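Local structure of effector protein B, substrate of the Dot/Icm secretion system (Legionella drancourtii, 4JVS) at residues A[75-78]-A[79-83]; A[239-242]-A[243-247]. The protein probably acts as a GTPase-activating protein delivered into host cells by the Dot/Icm secretion system, this chain being its GAP domain. All blocks are in the same frame, centred on the assembly; numbering follows the deposited sequence.

Contact 1: A[75-78]-A[79-83]; sequences AEHC and EQQNI
A Schellman motif ends helix 60-80, and its signature bond runs from Ile-83 N back to Cys-78 O at 3.0 Å, the donor lying in the carbonyl plane. The inner bond, Asn-82 N to Glu-79 O, is weak. Asn-82 is the C-prime residue with positive phi (53°), a backbone shape that asparagine tolerates better than most residues with a side chain; its OD1 also accepts from His-86 N, so the side chain is tied to the chain beyond the turn. Upstream, the regular helical pattern persists: Glu-79 N reaches Ala-75 O at 3.2 Å and Gln-80 N reaches Glu-76 O at 3.0 Å.

The turn brings an apolar residue back against the last helical turn, as Schellman ends commonly do. CG2 of Ile-83 comes within 4.1 Å of Cys-78 CB, and both side chains pack on helix 156-177, Cys-78 on Met-160 and Ile-83 on Pro-156. Cys-78 is small enough for this buried side, which also meets Trp-84 and Ser-119.

The more polar flank carries longer residues. With CG of His-77 anti to the backbone N (chi1 -160°), the imidazole crosses the Gln-81 side chain at a slant, and Gln-81 CG meets the ring edge in its plane, 3.5 Å from His-77 ND1. Glu-76 OE1 forms a salt bridge with Arg-123 of helix 118-124; it lies 4.8 Å from Glu-79 OE1, and the arginine's positive charge probably eases the repulsion between the two carboxylates. The whole is typical of a Schellman C-cap with its usual hydrophobic contact between C'' and C3, here Ile-83 and Cys-78.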
loop_
_atom_site.group_PDB
_atom_site.type_symbol
_atom_site.label_atom_id
_atom_site.label_comp_id
_atom_site.label_asym_id
_atom_site.label_seq_id
_atom_site.Cartn_x
_atom_site.Cartn_y
_atom_site.Cartn_z
ATOM N N ALA A 75 -13.348 -12.190 2.906
ATOM C CA ALA A 75 -12.286 -12.747 3.738
ATOM C C ALA A 75 -12.837 -13.707 4.786
ATOM O O ALA A 75 -12.212 -14.723 5.079
ATOM C CB ALA A 75 -11.490 -11.625 4.410
ATOM N N GLU A 76 -14.008 -13.402 5.341
ATOM C CA GLU A 76 -14.658 -14.334 6.267
ATOM C C GLU A 76 -15.090 -15.624 5.567
ATOM O O GLU A 76 -14.899 -16.723 6.084
ATOM C CB GLU A 76 -15.827 -13.669 7.005
ATOM C CG GLU A 76 -16.411 -14.517 8.126
ATOM C CD GLU A 76 -15.430 -14.760 9.276
ATOM O OE1 GLU A 76 -14.366 -14.099 9.330
ATOM O OE2 GLU A 76 -15.733 -15.607 10.147
ATOM N N HIS A 77 -15.626 -15.486 4.363
ATOM C CA HIS A 77 -16.083 -16.643 3.605
ATOM C C HIS A 77 -14.895 -17.551 3.242
ATOM O O HIS A 77 -14.994 -18.772 3.329
ATOM C CB HIS A 77 -16.845 -16.182 2.359
ATOM C CG HIS A 77 -17.746 -17.221 1.773
ATOM N ND1 HIS A 77 -17.592 -18.567 2.008
ATOM C CD2 HIS A 77 -18.812 -17.092 0.944
ATOM C CE1 HIS A 77 -18.529 -19.234 1.345
ATOM N NE2 HIS A 77 -19.278 -18.362 0.696
ATOM N N CYS A 78 -13.776 -16.960 2.843
ATOM C CA CYS A 78 -12.567 -17.725 2.574
ATOM C C CYS A 78 -12.116 -18.541 3.782
ATOM O O CYS A 78 -11.720 -19.700 3.647
ATOM C CB CYS A 78 -11.451 -16.788 2.135
ATOM S SG CYS A 78 -11.825 -15.914 0.603
ATOM N N GLU A 79 -12.130 -17.951 4.949
ATOM C CA GLU A 79 -11.763 -18.661 6.145
ATOM C C GLU A 79 -12.681 -19.800 6.508
ATOM O O GLU A 79 -12.247 -20.841 6.900
ATOM C CB GLU A 79 -11.699 -17.699 7.310
ATOM C CG GLU A 79 -10.436 -17.815 8.120
ATOM C CD GLU A 79 -10.507 -17.095 9.412
ATOM O OE1 GLU A 79 -9.935 -16.024 9.498
ATOM O OE2 GLU A 79 -11.135 -17.591 10.337
ATOM N N GLN A 80 -13.968 -19.594 6.392
ATOM C CA GLN A 80 -14.898 -20.602 6.810
ATOM C C GLN A 80 -14.808 -21.885 6.026
ATOM O O GLN A 80 -14.953 -22.952 6.562
ATOM C CB GLN A 80 -16.292 -20.050 6.722
ATOM C CG GLN A 80 -16.518 -18.860 7.603
ATOM C CD GLN A 80 -16.730 -19.240 9.035
ATOM O OE1 GLN A 80 -16.138 -18.678 9.927
ATOM N NE2 GLN A 80 -17.588 -20.190 9.258
ATOM N N GLN A 81 -14.621 -21.757 4.731
ATOM C CA GLN A 81 -14.571 -22.863 3.829
ATOM C C GLN A 81 -13.194 -23.337 3.735
ATOM O O GLN A 81 -12.908 -24.317 3.106
ATOM C CB GLN A 81 -14.957 -22.379 2.478
ATOM C CG GLN A 81 -16.333 -21.797 2.446
ATOM C CD GLN A 81 -17.186 -22.465 1.431
ATOM O OE1 GLN A 81 -17.019 -22.263 0.250
ATOM N NE2 GLN A 81 -18.091 -23.288 1.887
ATOM N N ASN A 82 -12.314 -22.605 4.357
ATOM C CA ASN A 82 -10.907 -22.955 4.279
ATOM C C ASN A 82 -10.476 -23.091 2.825
ATOM O O ASN A 82 -10.008 -24.144 2.395
ATOM C CB ASN A 82 -10.619 -24.226 5.088
ATOM C CG ASN A 82 -9.152 -24.597 5.097
ATOM O OD1 ASN A 82 -8.266 -23.748 4.915
ATOM N ND2 ASN A 82 -8.885 -25.876 5.303
ATOM N N ILE A 83 -10.643 -22.005 2.080
ATOM C CA ILE A 83 -10.186 -21.925 0.705
ATOM C C ILE A 83 -8.650 -21.927 0.634
ATOM O O ILE A 83 -8.045 -22.175 -0.419
ATOM C CB ILE A 83 -10.813 -20.677 0.019
ATOM C CG1 ILE A 83 -11.577 -21.055 -1.253
ATOM C CG2 ILE A 83 -9.779 -19.666 -0.325
ATOM C CD1 ILE A 83 -12.900 -21.700 -0.969
#

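Contact 2: A[239-242]-A[243-247]; sequences NAMS and GDQLA
Ser-242 caps the N-terminus of helix 243-253, and with Gln-245 it forms a capping box in which each residue's side chain accepts from the other's backbone N-H. OG of Ser-242 takes the N-H of Gln-245 at 2.9 Å in a nearly straight bond (170° at the hydrogen). Its torsion places OG between the backbone N and the carbonyl carbon (chi1 80°), turned over the first helical turn. Serine suits an N-cap because its short hydroxyl side chain can take the place of the carbonyl that a preceding turn would have supplied. The same OG is hydrogen-bonded to Lys-104 O, so the cap is also fastened to a loop of the N-terminal subdomain.

In the return bond, OE1 of Gln-245 receives Ser-242 N at 3.1 Å, on a lone pair in the plane of the amide. Glutamine is long enough to reach back: its chain is extended beyond CG (chi2 171°), carrying the amide alongside the backbone leading into the helix. NE2 donates to Tyr-112 O, and OE1 has a further, weak bond from Lys-104 NZ; these partners help fix the amide's rotation and satisfy a buried polar group.

Met-241, just before the cap, crosses Gln-245 at about a right angle, its CB 3.5 Å from Gln-245 OE1. On the helix, Leu-246 packs on Met-241 and, on helix 271-280, on Leu-272 and Val-276. Its backbone N closes the first turn on Ser-242 O at 3.0 Å, while Leu-246 CG rests 4.0 Å from Met-241 CB.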
loop_
_atom_site.group_PDB
_atom_site.type_symbol
_atom_site.label_atom_id
_atom_site.label_comp_id
_atom_site.label_asym_id
_atom_site.label_seq_id
_atom_site.Cartn_x
_atom_site.Cartn_y
_atom_site.Cartn_z
ATOM N N ASN A 239 7.661 -17.825 23.472
ATOM C CA ASN A 239 8.751 -17.335 24.325
ATOM C C ASN A 239 10.032 -17.100 23.544
ATOM O O ASN A 239 11.027 -16.629 24.092
ATOM C CB ASN A 239 9.022 -18.286 25.493
ATOM C CG ASN A 239 7.888 -18.312 26.503
ATOM O OD1 ASN A 239 7.267 -19.352 26.723
ATOM N ND2 ASN A 239 7.616 -17.169 27.128
ATOM N N ALA A 240 9.990 -17.435 22.260
ATOM C CA ALA A 240 11.113 -17.212 21.358
ATOM C C ALA A 240 10.961 -15.886 20.603
ATOM O O ALA A 240 11.882 -15.421 19.925
ATOM C CB ALA A 240 11.245 -18.379 20.374
ATOM N N MET A 241 9.787 -15.280 20.720
ATOM C CA MET A 241 9.487 -14.067 19.971
ATOM C C MET A 241 10.187 -12.821 20.516
ATOM O O MET A 241 10.466 -12.723 21.709
ATOM C CB MET A 241 7.976 -13.865 19.908
ATOM C CG MET A 241 7.277 -15.020 19.232
ATOM S SD MET A 241 5.688 -14.552 18.551
ATOM C CE MET A 241 5.665 -15.566 17.066
ATOM N N SER A 242 10.480 -11.875 19.631
ATOM C CA SER A 242 11.022 -10.590 20.047
ATOM C C SER A 242 9.918 -9.758 20.668
ATOM O O SER A 242 8.747 -10.122 20.596
ATOM C CB SER A 242 11.587 -9.832 18.847
ATOM O OG SER A 242 10.542 -9.204 18.117
ATOM N N GLY A 243 10.295 -8.629 21.258
ATOM C CA GLY A 243 9.328 -7.729 21.858
ATOM C C GLY A 243 8.455 -7.161 20.768
ATOM O O GLY A 243 7.239 -7.067 20.917
ATOM N N ASP A 244 9.089 -6.792 19.663
ATOM C CA ASP A 244 8.366 -6.266 18.517
ATOM C C ASP A 244 7.320 -7.247 17.973
ATOM O O ASP A 244 6.197 -6.853 17.655
ATOM C CB ASP A 244 9.337 -5.881 17.407
ATOM C CG ASP A 244 9.978 -4.525 17.633
ATOM O OD1 ASP A 244 9.732 -3.906 18.691
ATOM O OD2 ASP A 244 10.748 -4.087 16.747
ATOM N N GLN A 245 7.699 -8.518 17.854
ATOM C CA GLN A 245 6.773 -9.560 17.433
ATOM C C GLN A 245 5.596 -9.654 18.416
ATOM O O GLN A 245 4.426 -9.764 18.016
ATOM C CB GLN A 245 7.496 -10.910 17.320
ATOM C CG GLN A 245 7.974 -11.281 15.915
ATOM C CD GLN A 245 8.885 -12.515 15.892
ATOM O OE1 GLN A 245 9.478 -12.884 16.906
ATOM N NE2 GLN A 245 8.994 -13.152 14.732
ATOM N N LEU A 246 5.907 -9.592 19.707
ATOM C CA LEU A 246 4.894 -9.761 20.739
ATOM C C LEU A 246 3.910 -8.592 20.761
ATOM O O LEU A 246 2.700 -8.792 20.866
ATOM C CB LEU A 246 5.554 -9.947 22.110
ATOM C CG LEU A 246 6.279 -11.264 22.416
ATOM C CD1 LEU A 246 7.109 -11.130 23.670
ATOM C CD2 LEU A 246 5.292 -12.394 22.575
ATOM N N ALA A 247 4.443 -7.375 20.658
ATOM C CA ALA A 247 3.643 -6.150 20.595
ATOM C C ALA A 247 2.762 -6.126 19.350
ATOM O O ALA A 247 1.612 -5.685 19.407
ATOM C CB ALA A 247 4.550 -4.930 20.609
#

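Contact 1 precedes contact 2 along the chain, and they mark opposite kinds of helix end: the C-terminus of helix 60-80 and the N-terminus of helix 243-253. Their centres lie 28 Å apart and their nearest atoms about 17 Å, so they do not touch. They share no helix or strand; 75-83 falls within the N-terminal GAP subdomain and 239-247 within the C-terminal one. Contact 1 packs against helices 118-124 and 156-177, contact 2 against helix 271-280. Contact 2 is also hydrogen-bonded to Lys-104, Ala-106 and Tyr-112, all within the N-terminal subdomain, and so helps join the two. The Asp-244 side chain is about 13 Å from the bound GDP, so contact 2 does not touch the nucleotide.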